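Local coordinates for protein gamma-glutamyltransferase 1 Threonine peptidase. MEROPS family T03 (Pseudomonas nitroreducens, PDB 7D9E) that transfers gamma-glutamyl groups from glutathione and related peptides to amino acids or water, working as an N-terminal nucleophile (Ntn) enzyme, at residues S5-D10 with S86-T91; S15-L20 with S72-S77; I101-N106 with A121-H126; G165-I170 with A180-G185. One frame throughout, in Å; residues are numbered along the deposited sequence. Where two conformers were deposited one is given.

In the fold
From the N terminus, strand 2-7 opens interaction 1, which closes a long loop when strand 84-90 packs against it and so joins the sheet of strands 2-7 and 13-19 to the four-stranded sheet. Inside that loop lies interaction 2, a smaller closure between strand 13-19 and residues 72-77 at the ligand pocket; the two touch where Ser15 and Ser77 meet Val88 and Leu89. After strand 84-90 the remaining contacts follow in series, and none cross. Interaction 3 closes a short loop between helix 97-109 and residues 121-126. Interaction 4 pairs residues 165-170 with 180-185 at the open end of a hairpin, and a salt bridge from Arg123 to Asp182 ties it to interaction 3.

Interaction 1. Residues S5-D10 with S86-T91; sequences SIVDKD and SLVLGT
Face-to-face packing of two β-sheets, the central β-layers of the four-layer αββα sandwich of Ntn hydrolases, sets Ser5 and Val7 of strand 2-7 against Val88 of strand 84-90. The axes of segments 5-7 and 86-90 come within 6.9 Å and run at 154°, close to antiparallel, yet no hydrogen bond passes between the two segments and side chains make the contact. Val88 divides its methyl groups between two partners. Its CG1 lies 3.6 Å from Ser5 OG and nearly as close to Ser5 CB, while Val88 CG2 meets Val7 CG2 methyl to methyl at 3.6 Å. Each of these CG2 atoms stands anti to its own carbonyl carbon, the rotation that turns the two methyls toward one another.

The sandwich explains the pattern of alternation along both strands. Strand 2-7 pairs with strand 13-19 and also with a strand of the neighbouring large subunit, where Ile6, pointing away from this contact, packs on Val32 of that subunit. Strand 84-90 lies between strands 77-81 and 168-173; its Leu87 and Leu89 turn to helix 97-109, while Val88, on the other face, also packs on Ala13 and Ser15 of strand 13-19. Ser5 is the polar exception in the interface: with chi1 at -68° its OG sits beside its own backbone N, and it is hydrogen-bonded to Gln168 O and His3 NE2, which satisfies a buried hydroxyl.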
loop_
_atom_site.group_PDB
_atom_site.type_symbol
_atom_site.label_atom_id
_atom_site.label_comp_id
_atom_site.label_asym_id
_atom_site.label_seq_id
_atom_site.Cartn_x
_atom_site.Cartn_y
_atom_site.Cartn_z
ATOM N N SER B 5 -2.860 -1.912 11.070
ATOM C CA SER B 5 -3.669 -0.885 11.725
ATOM C C SER B 5 -3.543 -1.061 13.227
ATOM O O SER B 5 -3.616 -2.195 13.728
ATOM C CB SER B 5 -5.129 -1.069 11.307
ATOM O OG SER B 5 -5.299 -0.770 9.914
ATOM N N ILE B 6 -3.378 0.057 13.953
ATOM C CA ILE B 6 -3.233 0.036 15.405
ATOM C C ILE B 6 -4.026 1.188 16.003
ATOM O O ILE B 6 -4.028 2.303 15.473
ATOM C CB ILE B 6 -1.760 0.134 15.851
ATOM C CG1 ILE B 6 -0.968 -1.084 15.338
ATOM C CG2 ILE B 6 -1.629 0.215 17.340
ATOM C CD1 ILE B 6 0.534 -0.907 15.379
ATOM N N VAL B 7 -4.688 0.914 17.119
ATOM C CA VAL B 7 -5.332 1.934 17.939
ATOM C C VAL B 7 -4.891 1.683 19.375
ATOM O O VAL B 7 -4.908 0.537 19.833
ATOM C CB VAL B 7 -6.869 1.881 17.832
ATOM C CG1 VAL B 7 -7.524 2.920 18.749
ATOM C CG2 VAL B 7 -7.300 2.113 16.394
ATOM N N ASP B 8 -4.512 2.743 20.099
ATOM C CA ASP B 8 -4.157 2.599 21.504
ATOM C C ASP B 8 -5.320 3.053 22.381
ATOM O O ASP B 8 -6.311 3.599 21.896
ATOM C CB ASP B 8 -2.823 3.293 21.824
ATOM C CG ASP B 8 -2.900 4.816 21.807
ATOM O OD1 ASP B 8 -3.977 5.400 22.012
ATOM O OD2 ASP B 8 -1.845 5.431 21.563
ATOM N N LYS B 9 -5.206 2.781 23.685
ATOM C CA LYS B 9 -6.309 3.030 24.601
ATOM C C LYS B 9 -6.592 4.514 24.794
ATOM O O LYS B 9 -7.615 4.859 25.395
ATOM C CB LYS B 9 -6.044 2.361 25.953
ATOM C CG LYS B 9 -4.798 2.842 26.685
ATOM C CD LYS B 9 -4.610 2.077 27.995
ATOM N N ASP B 10 -5.722 5.392 24.305
ATOM C CA ASP B 10 -5.961 6.829 24.309
ATOM C C ASP B 10 -6.661 7.296 23.035
ATOM O O ASP B 10 -6.852 8.503 22.846
ATOM C CB ASP B 10 -4.635 7.575 24.462
ATOM C CG ASP B 10 -3.989 7.338 25.817
ATOM O OD1 ASP B 10 -4.681 6.847 26.729
ATOM O OD2 ASP B 10 -2.772 7.614 25.956
ATOM N N SER B 86 -13.067 6.176 14.363
ATOM C CA SER B 86 -14.141 5.210 14.201
ATOM C C SER B 86 -13.727 4.001 13.378
ATOM O O SER B 86 -14.256 2.916 13.623
ATOM C CB SER B 86 -15.359 5.864 13.547
ATOM O OG SER B 86 -15.021 6.458 12.314
ATOM N N LEU B 87 -12.801 4.144 12.425
ATOM C CA LEU B 87 -12.400 3.009 11.606
ATOM C C LEU B 87 -10.988 3.238 11.112
ATOM O O LEU B 87 -10.670 4.333 10.649
ATOM C CB LEU B 87 -13.354 2.846 10.414
ATOM C CG LEU B 87 -13.169 1.574 9.572
ATOM C CD1 LEU B 87 -13.588 0.353 10.375
ATOM C CD2 LEU B 87 -13.962 1.682 8.270
ATOM N N VAL B 88 -10.147 2.214 11.211
ATOM C CA VAL B 88 -8.774 2.272 10.720
ATOM C C VAL B 88 -8.621 1.118 9.753
ATOM O O VAL B 88 -8.989 -0.012 10.090
ATOM C CB VAL B 88 -7.762 2.138 11.868
ATOM C CG1 VAL B 88 -6.350 2.379 11.354
ATOM C CG2 VAL B 88 -8.079 3.136 12.984
ATOM N N LEU B 89 -8.136 1.403 8.546
ATOM C CA LEU B 89 -8.056 0.340 7.562
ATOM C C LEU B 89 -7.050 0.656 6.467
ATOM O O LEU B 89 -6.694 1.805 6.221
ATOM C CB LEU B 89 -9.421 0.005 6.942
ATOM C CG LEU B 89 -10.008 0.943 5.882
ATOM C CD1 LEU B 89 -11.244 0.303 5.239
ATOM C CD2 LEU B 89 -10.393 2.289 6.445
ATOM N N GLY B 90 -6.628 -0.412 5.801
ATOM C CA GLY B 90 -5.755 -0.306 4.646
ATOM C C GLY B 90 -5.518 -1.694 4.106
ATOM O O GLY B 90 -5.970 -2.694 4.681
ATOM N N THR B 91 -4.806 -1.761 2.991
ATOM C CA THR B 91 -4.658 -3.034 2.300
ATOM C C THR B 91 -3.526 -2.949 1.277
ATOM O O THR B 91 -3.250 -1.871 0.741
ATOM C CB THR B 91 -5.968 -3.424 1.589
ATOM O OG1 THR B 91 -5.825 -4.682 0.931
ATOM C CG2 THR B 91 -6.397 -2.387 0.557
#

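Interaction 2. Residues S15-L20 with S72-S77; sequences SNTYTL and SSMSPS. With DON (6-diazenyl-5-oxo-L-norleucine), chain D.
The flat carboxylate of DON is held at its two oxygens by Ser72 and Ser73, and next to them Met74 reaches across to Thr17 and Thr19. Ser72 OG donates to DON O at 2.7 Å, and Ser73 N gives DON OXT an almost straight bond of 2.7 Å. The other flat group, the Tyr18 ring, lies on the far side of strand 13-19; in the conformer described, one of two, Asn16 ND2 sits over one face near the rim, while Tyr18 OH bonds Ala61 O of the neighbouring large subunit.

Met74 SD rests between two methyls, 3.6 Å from Thr17 CG2 and 3.7 Å from Thr19 CG2. A bend at chi3 (-55°) brings its CE alongside Thr19 CG2 and within 3.8 Å of DON O. An alanine here would lose this sulfur and methyl, and would probably leave the Thr19 methyl without its partner, cost that of Thr17 most of its contact and open a gap beside the ligand carboxylate. Farther along, Thr17 OG1 passes over the Pro76 ring, 3.4 Å from Pro76 CB; it is hydrogen-bonded to His3 ND1 and shares a water with Ser75 N.

Second-shell bonds position the pocket. Met74 N and Ser72 OG are 2.9 Å apart in an ST turn, and Thr19 OG1 bonds Asn21 N and the backbone N of Thr1, the nucleophile. Asn21, Glu40 and Asp43 also hydrogen-bond DON. Ser72 OG thus accepts from Met74 N and donates its one proton to DON O, consistent with a site that selects the α-carboxylate of a glutamyl substrate.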
loop_
_atom_site.group_PDB
_atom_site.type_symbol
_atom_site.label_atom_id
_atom_site.label_comp_id
_atom_site.label_asym_id
_atom_site.label_seq_id
_atom_site.Cartn_x
_atom_site.Cartn_y
_atom_site.Cartn_z
ATOM N N SER B 15 -2.282 3.919 10.776
ATOM C CA SER B 15 -2.577 3.078 9.628
ATOM C C SER B 15 -1.351 3.136 8.732
ATOM O O SER B 15 -1.007 4.205 8.236
ATOM C CB SER B 15 -3.804 3.648 8.917
ATOM O OG SER B 15 -4.390 2.692 8.064
ATOM N N ASN B 16 -0.682 1.999 8.548
ATOM C CA ASN B 16 0.619 1.994 7.881
ATOM C C ASN B 16 0.629 0.994 6.742
ATOM O O ASN B 16 0.454 -0.208 6.973
ATOM C CB ASN B 16 1.717 1.628 8.873
ATOM C CG ASN B 16 3.069 1.830 8.301
ATOM O OD1 ASN B 16 3.568 2.943 8.273
ATOM N ND2 ASN B 16 3.659 0.756 7.786
ATOM N N THR B 17 0.875 1.487 5.519
ATOM C CA THR B 17 1.013 0.638 4.341
ATOM C C THR B 17 2.442 0.800 3.855
ATOM O O THR B 17 2.903 1.928 3.647
ATOM C CB THR B 17 0.047 1.055 3.213
ATOM O OG1 THR B 17 -1.296 1.177 3.707
ATOM C CG2 THR B 17 0.036 0.008 2.139
ATOM N N TYR B 18 3.143 -0.316 3.656
ATOM C CA TYR B 18 4.514 -0.232 3.160
ATOM C C TYR B 18 4.811 -1.451 2.302
ATOM O O TYR B 18 4.064 -2.430 2.290
ATOM C CB TYR B 18 5.518 0.103 4.282
ATOM C CG TYR B 18 5.911 -0.977 5.261
ATOM C CD1 TYR B 18 5.119 -2.090 5.487
ATOM C CD2 TYR B 18 7.082 -0.858 6.000
ATOM C CE1 TYR B 18 5.497 -3.074 6.401
ATOM C CE2 TYR B 18 7.474 -1.837 6.905
ATOM C CZ TYR B 18 6.669 -2.938 7.102
ATOM O OH TYR B 18 7.033 -3.918 7.996
ATOM N N THR B 19 5.915 -1.384 1.563
ATOM C CA THR B 19 6.077 -2.272 0.423
ATOM C C THR B 19 7.489 -2.308 -0.119
ATOM O O THR B 19 8.278 -1.378 0.073
ATOM C CB THR B 19 5.110 -1.839 -0.714
ATOM O OG1 THR B 19 5.014 -2.872 -1.703
ATOM C CG2 THR B 19 5.509 -0.528 -1.365
ATOM N N LEU B 20 7.771 -3.399 -0.847
ATOM C CA LEU B 20 8.889 -3.519 -1.780
ATOM C C LEU B 20 8.436 -3.379 -3.232
ATOM O O LEU B 20 9.266 -3.402 -4.140
ATOM C CB LEU B 20 9.532 -4.883 -1.623
ATOM C CG LEU B 20 10.282 -5.138 -0.325
ATOM C CD1 LEU B 20 10.728 -6.587 -0.339
ATOM C CD2 LEU B 20 11.455 -4.221 -0.156
ATOM N N SER B 72 1.820 6.185 -6.333
ATOM C CA SER B 72 1.411 4.987 -5.616
ATOM C C SER B 72 -0.103 4.885 -5.620
ATOM O O SER B 72 -0.815 5.852 -5.913
ATOM C CB SER B 72 1.924 5.073 -4.188
ATOM O OG SER B 72 1.608 3.916 -3.446
ATOM N N SER B 73 -0.577 3.687 -5.292
ATOM C CA SER B 73 -1.980 3.481 -4.966
ATOM C C SER B 73 -2.196 3.232 -3.487
ATOM O O SER B 73 -3.342 3.047 -3.067
ATOM C CB SER B 73 -2.540 2.300 -5.761
ATOM O OG SER B 73 -2.425 2.517 -7.172
ATOM N N MET B 74 -1.140 3.197 -2.688
ATOM C CA MET B 74 -1.263 2.815 -1.272
ATOM C C MET B 74 -2.053 3.908 -0.552
ATOM O O MET B 74 -1.829 5.105 -0.757
ATOM C CB MET B 74 0.150 2.730 -0.730
ATOM C CG MET B 74 0.849 1.409 -1.076
ATOM S SD MET B 74 2.436 1.145 -0.271
ATOM C CE MET B 74 3.373 2.571 -0.686
ATOM N N SER B 75 -3.002 3.490 0.291
ATOM C CA SER B 75 -4.018 4.401 0.810
ATOM C C SER B 75 -4.344 4.113 2.269
ATOM O O SER B 75 -5.496 3.854 2.619
ATOM C CB SER B 75 -5.282 4.287 -0.038
ATOM O OG SER B 75 -5.026 4.569 -1.408
ATOM N N PRO B 76 -3.355 4.161 3.151
ATOM C CA PRO B 76 -3.642 3.944 4.576
ATOM C C PRO B 76 -4.619 5.006 5.049
ATOM O O PRO B 76 -4.442 6.192 4.779
ATOM C CB PRO B 76 -2.282 4.096 5.251
ATOM C CG PRO B 76 -1.441 4.902 4.251
ATOM C CD PRO B 76 -1.942 4.498 2.905
ATOM N N SER B 77 -5.677 4.573 5.723
ATOM C CA SER B 77 -6.808 5.441 5.984
ATOM C C SER B 77 -7.278 5.342 7.425
ATOM O O SER B 77 -7.180 4.293 8.071
ATOM C CB SER B 77 -7.971 4.982 5.080
ATOM O OG SER B 77 -7.694 5.209 3.695
HETATM O O DON D . 2.812 1.725 -4.393
HETATM C C DON D . 1.956 0.985 -5.120
HETATM O OXT DON D . 0.857 1.450 -5.405
HETATM C CA DON D . 2.488 -0.414 -5.367
HETATM N N DON D . 3.920 -0.409 -5.574
HETATM C CB DON D . 1.925 -1.200 -4.163
HETATM C C1E DON D . 2.476 -2.592 -4.090
HETATM C C1D DON D . 1.669 -3.351 -3.069
HETATM O O1J DON D . 0.760 -2.817 -2.414
HETATM O O HOH W 1 -3.257 0.868 1.674
#

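Interaction 3. Residues I101-N106 with A121-H126; sequences IFQVLN and AQRVHH
With CG of Gln103 beside the backbone N (chi1 -75°) and the chain extended beyond CG, the side chain of Gln103 reaches off helix 97-109 and lays its amide against the backbone of Val124. Both ends of that amide are used. Val124 N donates to Gln103 OE1 at 3.1 Å, in the carbonyl plane and on a lone pair, and Gln103 NE2 returns a bond of 2.9 Å to Val124 O. The second bond is more bent, at 133° about the hydrogen, with Val124 O tilted out of the glutamine amide plane; NE2 also bonds Thr99 O one turn back in the helix.

Arg123, just before, packs its CB 3.6 Å from Gln103 OE1. A bend at chi3 then carries its guanidinium past Val104, whose CG2 approaches Arg123 NH1 obliquely at 3.9 Å. Beyond this pair, Arg123 NH2 bonds Met164 O and forms a salt bridge with Asp182.

The contact joins the helix that packs on strand 84-90, through Val104 on Leu89, to the segment that leaves helix 115-120 for the weak strand 125-126. Val124 itself turns its side chain to Ile134. The glutamine amide thus stands in for a neighbouring strand, satisfying both backbone polar groups of a buried valine and fixing its own rotation, since a flipped amide would set like atoms against each other.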
loop_
_atom_site.group_PDB
_atom_site.type_symbol
_atom_site.label_atom_id
_atom_site.label_comp_id
_atom_site.label_asym_id
_atom_site.label_seq_id
_atom_site.Cartn_x
_atom_site.Cartn_y
_atom_site.Cartn_z
ATOM N N ILE B 101 -10.543 -0.502 -0.657
ATOM C CA ILE B 101 -10.942 0.320 0.482
ATOM C C ILE B 101 -12.340 0.907 0.273
ATOM O O ILE B 101 -13.177 0.890 1.191
ATOM C CB ILE B 101 -9.890 1.394 0.753
ATOM C CG1 ILE B 101 -8.647 0.719 1.294
ATOM C CG2 ILE B 101 -10.433 2.449 1.739
ATOM C CD1 ILE B 101 -7.442 1.587 1.396
ATOM N N PHE B 102 -12.613 1.425 -0.933
ATOM C CA PHE B 102 -13.925 1.972 -1.263
ATOM C C PHE B 102 -15.015 0.940 -1.041
ATOM O O PHE B 102 -16.060 1.253 -0.465
ATOM C CB PHE B 102 -13.886 2.422 -2.723
ATOM C CG PHE B 102 -15.180 2.969 -3.273
ATOM C CD1 PHE B 102 -15.912 3.946 -2.602
ATOM C CD2 PHE B 102 -15.613 2.566 -4.527
ATOM C CE1 PHE B 102 -17.052 4.486 -3.182
ATOM C CE2 PHE B 102 -16.758 3.099 -5.087
ATOM C CZ PHE B 102 -17.461 4.052 -4.416
ATOM N N GLN B 103 -14.790 -0.300 -1.493
ATOM C CA GLN B 103 -15.795 -1.338 -1.305
ATOM C C GLN B 103 -16.009 -1.623 0.170
ATOM O O GLN B 103 -17.146 -1.725 0.623
ATOM C CB GLN B 103 -15.398 -2.601 -2.077
ATOM C CG GLN B 103 -15.636 -2.441 -3.588
ATOM C CD GLN B 103 -14.976 -3.531 -4.402
ATOM O OE1 GLN B 103 -15.604 -4.552 -4.728
ATOM N NE2 GLN B 103 -13.710 -3.330 -4.738
ATOM N N VAL B 104 -14.932 -1.716 0.948
ATOM C CA VAL B 104 -15.113 -1.966 2.372
ATOM C C VAL B 104 -15.882 -0.818 3.026
ATOM O O VAL B 104 -16.766 -1.049 3.867
ATOM C CB VAL B 104 -13.777 -2.259 3.070
ATOM C CG1 VAL B 104 -13.962 -2.364 4.582
ATOM C CG2 VAL B 104 -13.150 -3.555 2.541
ATOM N N LEU B 105 -15.552 0.433 2.664
ATOM C CA LEU B 105 -16.281 1.576 3.215
ATOM C C LEU B 105 -17.754 1.514 2.837
ATOM O O LEU B 105 -18.634 1.804 3.664
ATOM C CB LEU B 105 -15.658 2.887 2.731
ATOM C CG LEU B 105 -14.262 3.179 3.262
ATOM C CD1 LEU B 105 -13.695 4.400 2.525
ATOM C CD2 LEU B 105 -14.270 3.436 4.750
ATOM N N ASN B 106 -18.046 1.174 1.578
ATOM C CA ASN B 106 -19.445 1.028 1.182
ATOM C C ASN B 106 -20.136 -0.048 2.017
ATOM O O ASN B 106 -21.279 0.124 2.440
ATOM C CB ASN B 106 -19.555 0.645 -0.293
ATOM C CG ASN B 106 -19.105 1.759 -1.224
ATOM O OD1 ASN B 106 -18.932 2.900 -0.817
ATOM N ND2 ASN B 106 -18.995 1.427 -2.494
ATOM N N ALA B 121 -16.412 -9.925 2.367
ATOM C CA ALA B 121 -17.217 -9.876 1.161
ATOM C C ALA B 121 -16.361 -9.907 -0.098
ATOM O O ALA B 121 -15.259 -9.338 -0.152
ATOM C CB ALA B 121 -18.095 -8.628 1.171
ATOM N N GLN B 122 -16.913 -10.534 -1.142
ATOM C CA GLN B 122 -16.328 -10.460 -2.472
ATOM C C GLN B 122 -15.993 -9.021 -2.843
ATOM O O GLN B 122 -16.782 -8.104 -2.600
ATOM C CB GLN B 122 -17.335 -11.004 -3.487
ATOM C CG GLN B 122 -16.872 -10.981 -4.927
ATOM C CD GLN B 122 -17.930 -11.573 -5.836
ATOM O OE1 GLN B 122 -17.726 -12.607 -6.503
ATOM N NE2 GLN B 122 -19.084 -10.953 -5.829
ATOM N N ARG B 123 -14.810 -8.833 -3.432
ATOM C CA ARG B 123 -14.410 -7.562 -4.018
ATOM C C ARG B 123 -13.995 -7.804 -5.458
ATOM O O ARG B 123 -13.456 -8.865 -5.794
ATOM C CB ARG B 123 -13.254 -6.892 -3.261
ATOM C CG ARG B 123 -13.661 -6.463 -1.861
ATOM C CD ARG B 123 -12.631 -5.609 -1.195
ATOM N NE ARG B 123 -11.370 -6.283 -0.926
ATOM C CZ ARG B 123 -11.065 -6.918 0.204
ATOM N NH1 ARG B 123 -11.964 -7.022 1.177
ATOM N NH2 ARG B 123 -9.884 -7.480 0.347
ATOM N N VAL B 124 -14.266 -6.817 -6.317
ATOM C CA VAL B 124 -13.877 -6.884 -7.724
ATOM C C VAL B 124 -13.261 -5.546 -8.102
ATOM O O VAL B 124 -13.314 -4.583 -7.339
ATOM C CB VAL B 124 -15.056 -7.239 -8.662
ATOM C CG1 VAL B 124 -15.613 -8.619 -8.294
ATOM C CG2 VAL B 124 -16.109 -6.171 -8.626
ATOM N N HIS B 125 -12.711 -5.469 -9.312
ATOM C CA HIS B 125 -11.959 -4.280 -9.689
ATOM C C HIS B 125 -12.050 -4.016 -11.184
ATOM O O HIS B 125 -11.930 -4.937 -11.997
ATOM C CB HIS B 125 -10.494 -4.496 -9.301
ATOM C CG HIS B 125 -9.582 -3.385 -9.697
ATOM N ND1 HIS B 125 -9.575 -2.163 -9.055
ATOM C CD2 HIS B 125 -8.656 -3.305 -10.681
ATOM C CE1 HIS B 125 -8.661 -1.385 -9.617
ATOM N NE2 HIS B 125 -8.096 -2.052 -10.609
ATOM N N HIS B 126 -12.231 -2.743 -11.535
ATOM C CA HIS B 126 -12.146 -2.269 -12.901
ATOM C C HIS B 126 -11.292 -1.008 -12.908
ATOM O O HIS B 126 -11.295 -0.246 -11.944
ATOM C CB HIS B 126 -13.547 -1.954 -13.452
ATOM C CG HIS B 126 -13.531 -1.388 -14.831
ATOM N ND1 HIS B 126 -13.082 -2.109 -15.920
ATOM C CD2 HIS B 126 -13.896 -0.176 -15.302
ATOM C CE1 HIS B 126 -13.162 -1.351 -17.003
ATOM N NE2 HIS B 126 -13.658 -0.175 -16.655
#

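Interaction 4. Residues G165-I170 with A180-G185; sequences GDIQAI and ASDPRG
Asp182 closes the open end of the hairpin formed by strands 168-173 and 176-181 by gripping Ile167 in two ways. Its OD2 takes Ile167 N at 2.9 Å on the anti lone pair, while Asp182 N donates to Ile167 O at 3.0 Å. Next along, Ala169 and Ala180 form an antiparallel hydrogen-bonded pair, with 2.9 Å from Ala169 N to Ala180 O and the reverse bond equally long. Between these bonds Ser181 OG donates to Gln168 OE1 at 3.0 Å, and a water links Gln168 NE2 to Asp182 O.

The second oxygen, Asp182 OD1, receives two donors from Arg184: Arg184 NH1 meets the syn lone pair at 2.8 Å, with OD1 in the guanidinium plane, and the backbone N bonds it in an Asx turn at 2.9 Å. Arg184 is itself set by Asp137, Val119 O and Ala121 O, and its CD lies 3.4 Å from Gly165 O. Putting an alanine at Asp182 would probably leave Ile167 N without its acceptor and cost both Arg184 and Arg123 the charge that this carboxylate supplies. One buried carboxylate therefore serves two arginines and two backbone amides, a setting likely to favour its ionised form.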
loop_
_atom_site.group_PDB
_atom_site.type_symbol
_atom_site.label_atom_id
_atom_site.label_comp_id
_atom_site.label_asym_id
_atom_site.label_seq_id
_atom_site.Cartn_x
_atom_site.Cartn_y
_atom_site.Cartn_z
ATOM N N GLY B 165 -6.512 -7.997 -2.359
ATOM C CA GLY B 165 -6.225 -7.285 -1.133
ATOM C C GLY B 165 -6.130 -8.184 0.079
ATOM O O GLY B 165 -6.212 -9.416 0.017
ATOM N N ASP B 166 -5.924 -7.522 1.222
ATOM C CA ASP B 166 -5.674 -8.130 2.528
ATOM C C ASP B 166 -5.958 -7.026 3.551
ATOM O O ASP B 166 -5.050 -6.453 4.168
ATOM C CB ASP B 166 -4.286 -8.739 2.615
ATOM C CG ASP B 166 -4.080 -9.554 3.879
ATOM O OD1 ASP B 166 -5.067 -9.911 4.551
ATOM O OD2 ASP B 166 -2.920 -9.900 4.160
ATOM N N ILE B 167 -7.229 -6.705 3.704
ATOM C CA ILE B 167 -7.619 -5.595 4.569
ATOM C C ILE B 167 -7.313 -5.965 6.014
ATOM O O ILE B 167 -7.648 -7.066 6.488
ATOM C CB ILE B 167 -9.117 -5.326 4.370
ATOM C CG1 ILE B 167 -9.413 -4.691 2.994
ATOM C CG2 ILE B 167 -9.619 -4.377 5.475
ATOM C CD1 ILE B 167 -9.268 -3.179 2.940
ATOM N N GLN B 168 -6.737 -5.015 6.748
ATOM C CA GLN B 168 -6.533 -5.140 8.183
ATOM C C GLN B 168 -7.203 -3.921 8.792
ATOM O O GLN B 168 -6.794 -2.792 8.513
ATOM C CB GLN B 168 -5.055 -5.180 8.547
ATOM C CG GLN B 168 -4.290 -6.299 7.875
ATOM C CD GLN B 168 -4.804 -7.657 8.244
ATOM O OE1 GLN B 168 -5.291 -7.865 9.360
ATOM N NE2 GLN B 168 -4.644 -8.596 7.340
ATOM N N ALA B 169 -8.246 -4.140 9.593
ATOM C CA ALA B 169 -9.111 -3.062 10.023
ATOM C C ALA B 169 -9.416 -3.123 11.517
ATOM O O ALA B 169 -9.457 -4.195 12.132
ATOM C CB ALA B 169 -10.458 -3.090 9.259
ATOM N N ILE B 170 -9.634 -1.944 12.096
ATOM C CA ILE B 170 -10.101 -1.805 13.476
ATOM C C ILE B 170 -11.291 -0.860 13.453
ATOM O O ILE B 170 -11.232 0.198 12.826
ATOM C CB ILE B 170 -9.002 -1.204 14.382
ATOM C CG1 ILE B 170 -7.783 -2.118 14.392
ATOM C CG2 ILE B 170 -9.553 -0.938 15.785
ATOM C CD1 ILE B 170 -6.572 -1.477 15.069
ATOM N N ALA B 180 -10.676 -6.795 12.417
ATOM C CA ALA B 180 -10.958 -7.733 11.342
ATOM C C ALA B 180 -9.696 -7.881 10.506
ATOM O O ALA B 180 -9.104 -6.882 10.068
ATOM C CB ALA B 180 -12.105 -7.251 10.447
ATOM N N SER B 181 -9.317 -9.140 10.280
ATOM C CA SER B 181 -8.228 -9.536 9.398
ATOM C C SER B 181 -8.821 -10.292 8.216
ATOM O O SER B 181 -9.610 -11.230 8.386
ATOM C CB SER B 181 -7.235 -10.430 10.135
ATOM O OG SER B 181 -6.681 -9.728 11.240
ATOM N N ASP B 182 -8.427 -9.884 7.026
ATOM C CA ASP B 182 -9.015 -10.435 5.813
ATOM C C ASP B 182 -8.814 -11.939 5.738
ATOM O O ASP B 182 -7.687 -12.417 5.889
ATOM C CB ASP B 182 -8.291 -9.766 4.641
ATOM C CG ASP B 182 -9.113 -9.738 3.367
ATOM O OD1 ASP B 182 -9.685 -10.795 3.002
ATOM O OD2 ASP B 182 -9.150 -8.681 2.711
ATOM N N PRO B 183 -9.871 -12.713 5.500
ATOM C CA PRO B 183 -9.690 -14.150 5.283
ATOM C C PRO B 183 -8.890 -14.484 4.040
ATOM O O PRO B 183 -8.530 -15.662 3.869
ATOM C CB PRO B 183 -11.122 -14.694 5.209
ATOM C CG PRO B 183 -11.992 -13.520 4.999
ATOM C CD PRO B 183 -11.265 -12.269 5.348
ATOM N N ARG B 184 -8.588 -13.497 3.183
ATOM C CA ARG B 184 -7.712 -13.743 2.047
ATOM C C ARG B 184 -6.273 -13.983 2.470
ATOM O O ARG B 184 -5.487 -14.533 1.685
ATOM C CB ARG B 184 -7.745 -12.531 1.122
ATOM C CG ARG B 184 -9.039 -12.447 0.279
ATOM C CD ARG B 184 -9.165 -11.100 -0.362
ATOM N NE ARG B 184 -10.440 -10.880 -1.006
ATOM C CZ ARG B 184 -11.565 -10.525 -0.381
ATOM N NH1 ARG B 184 -11.603 -10.371 0.943
ATOM N NH2 ARG B 184 -12.689 -10.289 -1.054
ATOM N N GLY B 185 -5.901 -13.554 3.667
ATOM C CA GLY B 185 -4.530 -13.669 4.126
ATOM C C GLY B 185 -4.415 -14.353 5.463
ATOM O O GLY B 185 -5.338 -15.034 5.904
HETATM O O HOH W 2 -5.253 -11.416 6.568
#